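Local coordinates for putative carboxynorspermidine decarboxylase protein (Sinorhizobium meliloti, PDB 3MT1) that probably catalyses the pyridoxal 5'-phosphate-dependent decarboxylation of carboxynorspermidine and carboxyspermidine to norspermidine and spermidine, working as a homodimer, at residues L242-L247 with V259-E264; Y288-K293 with G302-A307. One frame throughout, in Å; residues are numbered along the deposited sequence.

Contact 1 of 2, residues L242-L247 with V259-E264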
ATOM      1  N   LEU B 242      -3.386 -15.733  -5.951  1.00 33.72           N
ATOM      2  CA  LEU B 242      -4.104 -14.588  -6.504  1.00 32.82           C
ATOM      3  C   LEU B 242      -4.505 -14.912  -7.961  1.00 33.63           C
ATOM      4  O   LEU B 242      -3.642 -14.981  -8.831  1.00 34.35           O
ATOM      5  CB  LEU B 242      -3.266 -13.280  -6.421  1.00 30.95           C
ATOM      6  CG  LEU B 242      -3.811 -12.003  -7.101  1.00 30.67           C
ATOM      7  CD1 LEU B 242      -5.237 -11.625  -6.638  1.00 27.72           C
ATOM      8  CD2 LEU B 242      -2.838 -10.764  -7.047  1.00 27.80           C
ATOM      9  N   GLU B 243      -5.802 -15.092  -8.211  1.00 34.02           N
ATOM     10  CA  GLU B 243      -6.313 -15.415  -9.535  1.00 35.18           C
ATOM     11  C   GLU B 243      -6.534 -14.195 -10.444  1.00 34.33           C
ATOM     12  O   GLU B 243      -7.274 -13.280 -10.071  1.00 34.42           O
ATOM     13  CB  GLU B 243      -7.614 -16.196  -9.377  1.00 36.60           C
ATOM     14  CG  GLU B 243      -7.462 -17.453  -8.505  1.00 40.51           C
ATOM     15  CD  GLU B 243      -6.448 -18.464  -9.056  1.00 45.21           C
ATOM     16  OE1 GLU B 243      -6.406 -18.721 -10.298  1.00 48.19           O
ATOM     17  OE2 GLU B 243      -5.686 -19.016  -8.235  1.00 46.17           O
ATOM     18  N   VAL B 244      -5.918 -14.174 -11.627  1.00 33.95           N
ATOM     19  CA  VAL B 244      -6.092 -13.035 -12.556  1.00 34.18           C
ATOM     20  C   VAL B 244      -6.362 -13.456 -14.030  1.00 36.58           C
ATOM     21  O   VAL B 244      -6.147 -14.611 -14.409  1.00 38.58           O
ATOM     22  CB  VAL B 244      -4.891 -12.034 -12.548  1.00 32.46           C
ATOM     23  CG1 VAL B 244      -4.576 -11.537 -11.140  1.00 29.83           C
ATOM     24  CG2 VAL B 244      -3.649 -12.663 -13.190  1.00 33.12           C
ATOM     25  N   THR B 245      -6.813 -12.496 -14.839  1.00 36.39           N
ATOM     26  CA  THR B 245      -7.131 -12.712 -16.219  1.00 38.09           C
ATOM     27  C   THR B 245      -6.224 -11.817 -17.030  1.00 38.16           C
ATOM     28  O   THR B 245      -5.869 -10.738 -16.580  1.00 36.61           O
ATOM     29  CB  THR B 245      -8.623 -12.376 -16.508  1.00 39.28           C
ATOM     30  OG1 THR B 245      -9.458 -13.234 -15.728  1.00 41.51           O
ATOM     31  CG2 THR B 245      -8.972 -12.641 -17.932  1.00 40.21           C
ATOM     32  N   VAL B 246      -5.853 -12.265 -18.233  1.00 40.21           N
ATOM     33  CA  VAL B 246      -5.140 -11.404 -19.181  1.00 41.14           C
ATOM     34  C   VAL B 246      -6.166 -10.548 -19.885  1.00 42.84           C
ATOM     35  O   VAL B 246      -7.223 -11.040 -20.271  1.00 44.38           O
ATOM     36  CB  VAL B 246      -4.351 -12.219 -20.190  1.00 42.83           C
ATOM     37  CG1 VAL B 246      -3.820 -11.348 -21.332  1.00 42.63           C
ATOM     38  CG2 VAL B 246      -3.219 -12.950 -19.469  1.00 42.37           C
ATOM     39  N   LEU B 247      -5.862  -9.263 -20.013  1.00 42.81           N
ATOM     40  CA  LEU B 247      -6.773  -8.294 -20.604  1.00 44.36           C
ATOM     41  C   LEU B 247      -6.270  -7.757 -21.954  1.00 46.07           C
ATOM     42  O   LEU B 247      -7.057  -7.363 -22.800  1.00 47.54           O
ATOM     43  CB  LEU B 247      -6.986  -7.124 -19.637  1.00 43.38           C
ATOM     44  CG  LEU B 247      -7.570  -7.354 -18.256  1.00 41.84           C
ATOM     45  CD1 LEU B 247      -7.547  -6.051 -17.591  1.00 42.15           C
ATOM     46  CD2 LEU B 247      -8.996  -7.880 -18.304  1.00 45.03           C
ATOM     47  N   VAL B 259      -2.657  -7.946 -16.819  1.00 32.31           N
ATOM     48  CA  VAL B 259      -3.654  -8.660 -16.046  1.00 31.29           C
ATOM     49  C   VAL B 259      -4.506  -7.703 -15.212  1.00 31.87           C
ATOM     50  O   VAL B 259      -4.149  -6.517 -15.009  1.00 30.15           O
ATOM     51  CB  VAL B 259      -3.040  -9.735 -15.136  1.00 30.68           C
ATOM     52  CG1 VAL B 259      -2.199 -10.713 -15.975  1.00 31.00           C
ATOM     53  CG2 VAL B 259      -2.223  -9.107 -14.006  1.00 26.63           C
ATOM     54  N   ASP B 260      -5.636  -8.225 -14.734  1.00 32.25           N
ATOM     55  CA  ASP B 260      -6.615  -7.376 -14.098  1.00 33.48           C
ATOM     56  C   ASP B 260      -6.302  -7.144 -12.612  1.00 33.09           C
ATOM     57  O   ASP B 260      -7.164  -7.261 -11.764  1.00 34.47           O
ATOM     58  CB  ASP B 260      -8.030  -7.881 -14.342  1.00 33.71           C
ATOM     59  CG  ASP B 260      -8.295  -9.280 -13.754  1.00 36.39           C
ATOM     60  OD1 ASP B 260      -7.352  -9.977 -13.275  1.00 34.53           O
ATOM     61  OD2 ASP B 260      -9.494  -9.684 -13.790  1.00 39.81           O
ATOM     62  N   SER B 261      -5.071  -6.771 -12.324  1.00 32.58           N
ATOM     63  CA  SER B 261      -4.624  -6.600 -10.971  1.00 32.68           C
ATOM     64  C   SER B 261      -3.441  -5.649 -11.019  1.00 33.77           C
ATOM     65  O   SER B 261      -3.044  -5.219 -12.105  1.00 35.60           O
ATOM     66  CB  SER B 261      -4.182  -7.956 -10.422  1.00 32.78           C
ATOM     67  OG  SER B 261      -3.753  -7.896  -9.076  1.00 30.03           O
ATOM     68  N   SER B 262      -2.858  -5.346  -9.858  1.00 33.88           N
ATOM     69  CA  SER B 262      -1.722  -4.431  -9.739  1.00 34.21           C
ATOM     70  C   SER B 262      -0.858  -4.810  -8.527  1.00 34.18           C
ATOM     71  O   SER B 262      -1.378  -4.978  -7.417  1.00 33.77           O
ATOM     72  CB  SER B 262      -2.267  -3.021  -9.569  1.00 34.60           C
ATOM     73  OG  SER B 262      -1.254  -2.065  -9.395  1.00 37.66           O
ATOM     74  N   ILE B 263       0.455  -4.960  -8.726  1.00 34.45           N
ATOM     75  CA  ILE B 263       1.312  -5.263  -7.584  1.00 34.34           C
ATOM     76  C   ILE B 263       1.283  -4.169  -6.526  1.00 34.51           C
ATOM     77  O   ILE B 263       1.428  -4.471  -5.342  1.00 34.89           O
ATOM     78  CB  ILE B 263       2.789  -5.634  -7.936  1.00 35.48           C
ATOM     79  CG1 ILE B 263       3.523  -4.491  -8.650  1.00 35.45           C
ATOM     80  CG2 ILE B 263       2.844  -6.891  -8.758  1.00 35.95           C
ATOM     81  CD1 ILE B 263       5.002  -4.586  -8.498  1.00 32.57           C
ATOM     82  N   GLU B 264       1.056  -2.916  -6.925  1.00 33.95           N
ATOM     83  CA  GLU B 264       1.028  -1.864  -5.932  1.00 34.31           C
ATOM     84  C   GLU B 264      -0.183  -2.002  -5.016  1.00 33.42           C
ATOM     85  O   GLU B 264      -0.092  -1.778  -3.800  1.00 33.40           O
ATOM     86  CB  GLU B 264       1.102  -0.442  -6.535  1.00 35.07           C
ATOM     87  CG  GLU B 264       1.210   0.595  -5.420  1.00 36.77           C
ATOM     88  CD  GLU B 264       1.607   1.973  -5.886  1.00 40.39           C
ATOM     89  OE1 GLU B 264       2.138   2.090  -6.998  1.00 46.89           O
ATOM     90  OE2 GLU B 264       1.362   2.951  -5.157  1.00 39.23           O
TER
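In the C-terminal beta domain of this class-II decarboxylase, strand 255-259 ends at Val259 beside strand 240-251, and Asp260, just after it, bonds to Thr245. Val246 and Val259 form the antiparallel non-hydrogen-bonded pair, with CA atoms 4.4 Å apart. One residue on, Asp260 sits at the centre of an inverse gamma turn. Its N-H binds Thr245 O at 3.1 Å, bent at the hydrogen (135°). The same oxygen receives a CA-H...O contact from Val259. Thr245 N gives a straighter bond (165°) to Asp260 OD1, 3.0 Å away, and meets that oxygen from above the carboxylate plane. Both backbone polar groups of Thr245 are therefore held by one residue. With chi1 at 62°, Asp260 CG sits between its own N and carbonyl carbon, and OD1 comes to Thr245 N. OD2 is taken by Thr4 OG1, which also bonds Thr245 OG1. With an alanine here, Thr245 N would probably lose this acceptor and the Thr4 hydroxyl one of its partners. Leu247 lies across the aspartate stem at about a right angle, its CD1 3.8 Å from Asp260 CB. On the apolar side, Val244 CG2 packs against Val259 CB at 3.6 Å, while Val244 CG1 meets Ser261 CB. Leu242 CD2 reaches Ser261 OG, which is hydrogen-bonded to His266 ND1. Strand 315-318 pairs with strand 240-251, and its Ile316 touches Val244 and Val246. Phe301 of strand 300-306 packs on Val259 and Ser261. Beyond them Ser262 stands at the N-cap position of helix 263-266, its OG bonded to Asp299, and Leu247 packs on Ala80 of the second subunit.

Contact 2 of 2, residues Y288-K293 with G302-A307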
ATOM      1  N   TYR B 288       6.980 -14.157 -21.156  1.00 57.37           N
ATOM      2  CA  TYR B 288       6.107 -12.990 -20.993  1.00 55.09           C
ATOM      3  C   TYR B 288       6.509 -12.154 -19.798  1.00 53.29           C
ATOM      4  O   TYR B 288       6.767 -12.682 -18.704  1.00 52.21           O
ATOM      5  CB  TYR B 288       4.642 -13.398 -20.825  1.00 52.95           C
ATOM      6  CG  TYR B 288       3.908 -13.698 -22.108  1.00 55.28           C
ATOM      7  CD1 TYR B 288       3.057 -12.759 -22.681  1.00 55.81           C
ATOM      8  CD2 TYR B 288       4.049 -14.928 -22.744  1.00 57.30           C
ATOM      9  CE1 TYR B 288       2.366 -13.032 -23.862  1.00 57.64           C
ATOM     10  CE2 TYR B 288       3.370 -15.214 -23.919  1.00 59.41           C
ATOM     11  CZ  TYR B 288       2.532 -14.269 -24.480  1.00 61.11           C
ATOM     12  OH  TYR B 288       1.859 -14.563 -25.662  1.00 62.90           O
HETATM   13  N   MSE B 289       6.565 -10.847 -20.011  1.00 53.19           N
HETATM   14  CA  MSE B 289       6.482  -9.938 -18.887  1.00 52.45           C
HETATM   15  C   MSE B 289       5.005  -9.694 -18.608  1.00 50.14           C
HETATM   16  O   MSE B 289       4.262  -9.281 -19.505  1.00 50.46           O
HETATM   17  CB  MSE B 289       7.209  -8.630 -19.155  1.00 53.56           C
HETATM   18  CG  MSE B 289       7.570  -7.908 -17.872  1.00 55.38           C
HETATM   19 SE   MSE B 289       8.301  -6.145 -18.240  0.75 65.08          SE
HETATM   20  CE  MSE B 289       9.677  -6.048 -16.827  1.00 65.62           C
ATOM     21  N   ILE B 290       4.579  -9.997 -17.384  1.00 47.99           N
ATOM     22  CA  ILE B 290       3.200  -9.769 -16.985  1.00 46.67           C
ATOM     23  C   ILE B 290       3.123  -8.540 -16.124  1.00 45.39           C
ATOM     24  O   ILE B 290       3.800  -8.447 -15.114  1.00 45.00           O
ATOM     25  CB  ILE B 290       2.583 -10.960 -16.207  1.00 46.47           C
ATOM     26  CG1 ILE B 290       2.783 -12.278 -16.963  1.00 48.41           C
ATOM     27  CG2 ILE B 290       1.091 -10.719 -15.936  1.00 44.07           C
ATOM     28  CD1 ILE B 290       3.927 -13.104 -16.403  1.00 51.03           C
ATOM     29  N   CYS B 291       2.277  -7.606 -16.519  1.00 45.49           N
ATOM     30  CA  CYS B 291       2.222  -6.323 -15.852  1.00 45.53           C
ATOM     31  C   CYS B 291       0.870  -6.049 -15.312  1.00 44.23           C
ATOM     32  O   CYS B 291      -0.119  -6.590 -15.809  1.00 43.93           O
ATOM     33  CB  CYS B 291       2.541  -5.211 -16.822  1.00 47.11           C
ATOM     34  SG  CYS B 291       4.002  -5.521 -17.770  1.00 52.80           S
ATOM     35  N   GLY B 292       0.833  -5.196 -14.291  1.00 43.69           N
ATOM     36  CA  GLY B 292      -0.412  -4.770 -13.698  1.00 42.86           C
ATOM     37  C   GLY B 292      -1.169  -3.753 -14.533  1.00 44.62           C
ATOM     38  O   GLY B 292      -0.682  -3.216 -15.534  1.00 44.76           O
ATOM     39  N   LYS B 293      -2.370  -3.479 -14.068  1.00 45.38           N
ATOM     40  CA  LYS B 293      -3.302  -2.581 -14.697  1.00 47.62           C
ATOM     41  C   LYS B 293      -2.961  -1.106 -14.363  1.00 48.73           C
ATOM     42  O   LYS B 293      -3.656  -0.217 -14.796  1.00 50.11           O
ATOM     43  CB  LYS B 293      -4.678  -2.936 -14.127  1.00 47.72           C
ATOM     44  CG  LYS B 293      -5.831  -2.940 -15.094  1.00 51.04           C
ATOM     45  CD  LYS B 293      -7.112  -3.381 -14.375  1.00 52.93           C
ATOM     46  CE  LYS B 293      -8.186  -2.316 -14.493  1.00 55.08           C
ATOM     47  NZ  LYS B 293      -8.777  -2.290 -15.861  1.00 60.05           N
ATOM     48  N   GLY B 302       6.348 -10.106 -12.979  1.00 40.78           N
ATOM     49  CA  GLY B 302       7.510 -10.940 -13.329  1.00 43.68           C
ATOM     50  C   GLY B 302       7.627 -11.362 -14.806  1.00 45.58           C
ATOM     51  O   GLY B 302       6.679 -11.229 -15.579  1.00 44.76           O
ATOM     52  N   GLU B 303       8.806 -11.848 -15.207  1.00 48.71           N
ATOM     53  CA  GLU B 303       8.997 -12.437 -16.555  1.00 51.68           C
ATOM     54  C   GLU B 303       8.789 -13.938 -16.376  1.00 52.10           C
ATOM     55  O   GLU B 303       9.483 -14.571 -15.575  1.00 53.00           O
ATOM     56  CB  GLU B 303      10.390 -12.146 -17.158  1.00 53.89           C
ATOM     57  CG  GLU B 303      10.751 -10.659 -17.329  1.00 58.08           C
ATOM     58  CD  GLU B 303      11.901 -10.374 -18.343  1.00 67.06           C
ATOM     59  OE1 GLU B 303      12.999 -10.998 -18.255  1.00 72.25           O
ATOM     60  OE2 GLU B 303      11.718  -9.501 -19.231  1.00 68.02           O
ATOM     61  N   PHE B 304       7.813 -14.507 -17.068  1.00 51.63           N
ATOM     62  CA  PHE B 304       7.593 -15.925 -16.913  1.00 52.70           C
ATOM     63  C   PHE B 304       7.596 -16.686 -18.210  1.00 55.55           C
ATOM     64  O   PHE B 304       7.457 -16.127 -19.286  1.00 55.90           O
ATOM     65  CB  PHE B 304       6.308 -16.198 -16.145  1.00 50.79           C
ATOM     66  CG  PHE B 304       6.302 -15.605 -14.782  1.00 48.78           C
ATOM     67  CD1 PHE B 304       7.045 -16.182 -13.768  1.00 46.73           C
ATOM     68  CD2 PHE B 304       5.586 -14.437 -14.521  1.00 45.15           C
ATOM     69  CE1 PHE B 304       7.064 -15.627 -12.515  1.00 44.57           C
ATOM     70  CE2 PHE B 304       5.604 -13.871 -13.262  1.00 43.05           C
ATOM     71  CZ  PHE B 304       6.348 -14.471 -12.253  1.00 43.64           C
ATOM     72  N   ARG B 305       7.809 -17.984 -18.074  1.00 58.38           N
ATOM     73  CA  ARG B 305       7.623 -18.930 -19.152  1.00 61.22           C
ATOM     74  C   ARG B 305       6.206 -19.531 -19.086  1.00 60.49           C
ATOM     75  O   ARG B 305       5.636 -19.767 -18.004  1.00 58.60           O
ATOM     76  CB  ARG B 305       8.713 -20.005 -19.108  1.00 63.79           C
ATOM     77  CG  ARG B 305      10.023 -19.557 -19.697  1.00 67.11           C
ATOM     78  CD  ARG B 305      11.194 -20.361 -19.163  1.00 71.83           C
ATOM     79  NE  ARG B 305      12.322 -20.311 -20.090  1.00 77.66           N
ATOM     80  CZ  ARG B 305      13.604 -20.247 -19.722  1.00 81.73           C
ATOM     81  NH1 ARG B 305      13.932 -20.205 -18.431  1.00 81.37           N
ATOM     82  NH2 ARG B 305      14.566 -20.214 -20.648  1.00 83.90           N
ATOM     83  N   PHE B 306       5.654 -19.722 -20.277  1.00 62.13           N
ATOM     84  CA  PHE B 306       4.383 -20.372 -20.501  1.00 62.65           C
ATOM     85  C   PHE B 306       4.604 -21.314 -21.670  1.00 66.48           C
ATOM     86  O   PHE B 306       5.566 -21.158 -22.430  1.00 67.66           O
ATOM     87  CB  PHE B 306       3.325 -19.332 -20.838  1.00 61.02           C
ATOM     88  CG  PHE B 306       3.104 -18.326 -19.739  1.00 57.97           C
ATOM     89  CD1 PHE B 306       2.220 -18.602 -18.700  1.00 55.38           C
ATOM     90  CD2 PHE B 306       3.804 -17.119 -19.731  1.00 56.11           C
ATOM     91  CE1 PHE B 306       2.023 -17.688 -17.670  1.00 53.90           C
ATOM     92  CE2 PHE B 306       3.615 -16.203 -18.713  1.00 54.76           C
ATOM     93  CZ  PHE B 306       2.726 -16.479 -17.676  1.00 52.86           C
ATOM     94  N   ALA B 307       3.732 -22.310 -21.796  1.00 68.68           N
ATOM     95  CA  ALA B 307       3.875 -23.329 -22.836  1.00 72.22           C
ATOM     96  C   ALA B 307       3.201 -22.851 -24.129  1.00 73.29           C
ATOM     97  O   ALA B 307       3.693 -23.123 -25.231  1.00 75.55           O
ATOM     98  CB  ALA B 307       3.285 -24.620 -22.360  1.00 73.54           C
TER
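The ring of Phe306 turns an edge to Ile290, whose CD1 lies near the ring plane, while the modelled approach of the same CD1 to the Phe304 ring is too short to be reliable and stays doubtful. The CD1 approach to Phe306 CZ is 3.8 Å. The Tyr288 ring meets Phe306 obliquely, with centroids 5.7 Å apart and planes at 82°. Phe306 CD2 touches Tyr288 CD2, and Phe306 CE2 comes within 3.7 Å of Tyr288 CB. In Tyr288 the ring is anti to the carbonyl carbon (chi1 -82°), which lets CB meet Phe306 CE2 and CD2 and carries the hydroxyl away to Leu310 N.

Under these side chains runs a beta hairpin of strands 286-291 and 300-306. Tyr288 and Phe304 are its antiparallel hydrogen-bonded pair. Tyr288 N binds Phe304 O at 2.8 Å, and Phe304 N returns the bond to Tyr288 O at 2.7 Å. Further along, Ile290 N bonds Gly302 O at 3.0 Å. At Gly302 a CB would run into Phe304 CZ. Met289, a selenomethionine, and Glu303 form the next non-hydrogen-bonded pair on the other face. There Met289 CG lies 4.2 Å from Glu303 CG, and the Glu303 carboxylate has its salt bridge with Lys254.

Between the two segments, the polar bonding is all backbone to backbone. This implies that the register of the hairpin is set by strand pairing, while the side chains add mainly apolar contact on the face of Tyr288, Ile290 and Phe304.

How the contacts relate
Contact 1 is the more buried of the two, and contact 2 is only partly buried, with Glu303 exposed. Both belong to one mixed sheet and follow each other along the chain, their centres about 11 Å apart. Strand 255-259 joins them: it pairs antiparallel with strand 240-251 and parallel with strand 286-291. Val259 N probably bonds Cys291 O, Ser261 O probably bonds Lys293 N, and Val259 packs on Ile290. Contact 2 holds a hairpin by backbone pairing and aromatic packing. Contact 1 instead uses a carboxylate where regular pairing ends. Each reaches the second subunit, contact 2 through the salt bridge of Lys293 to its Glu85.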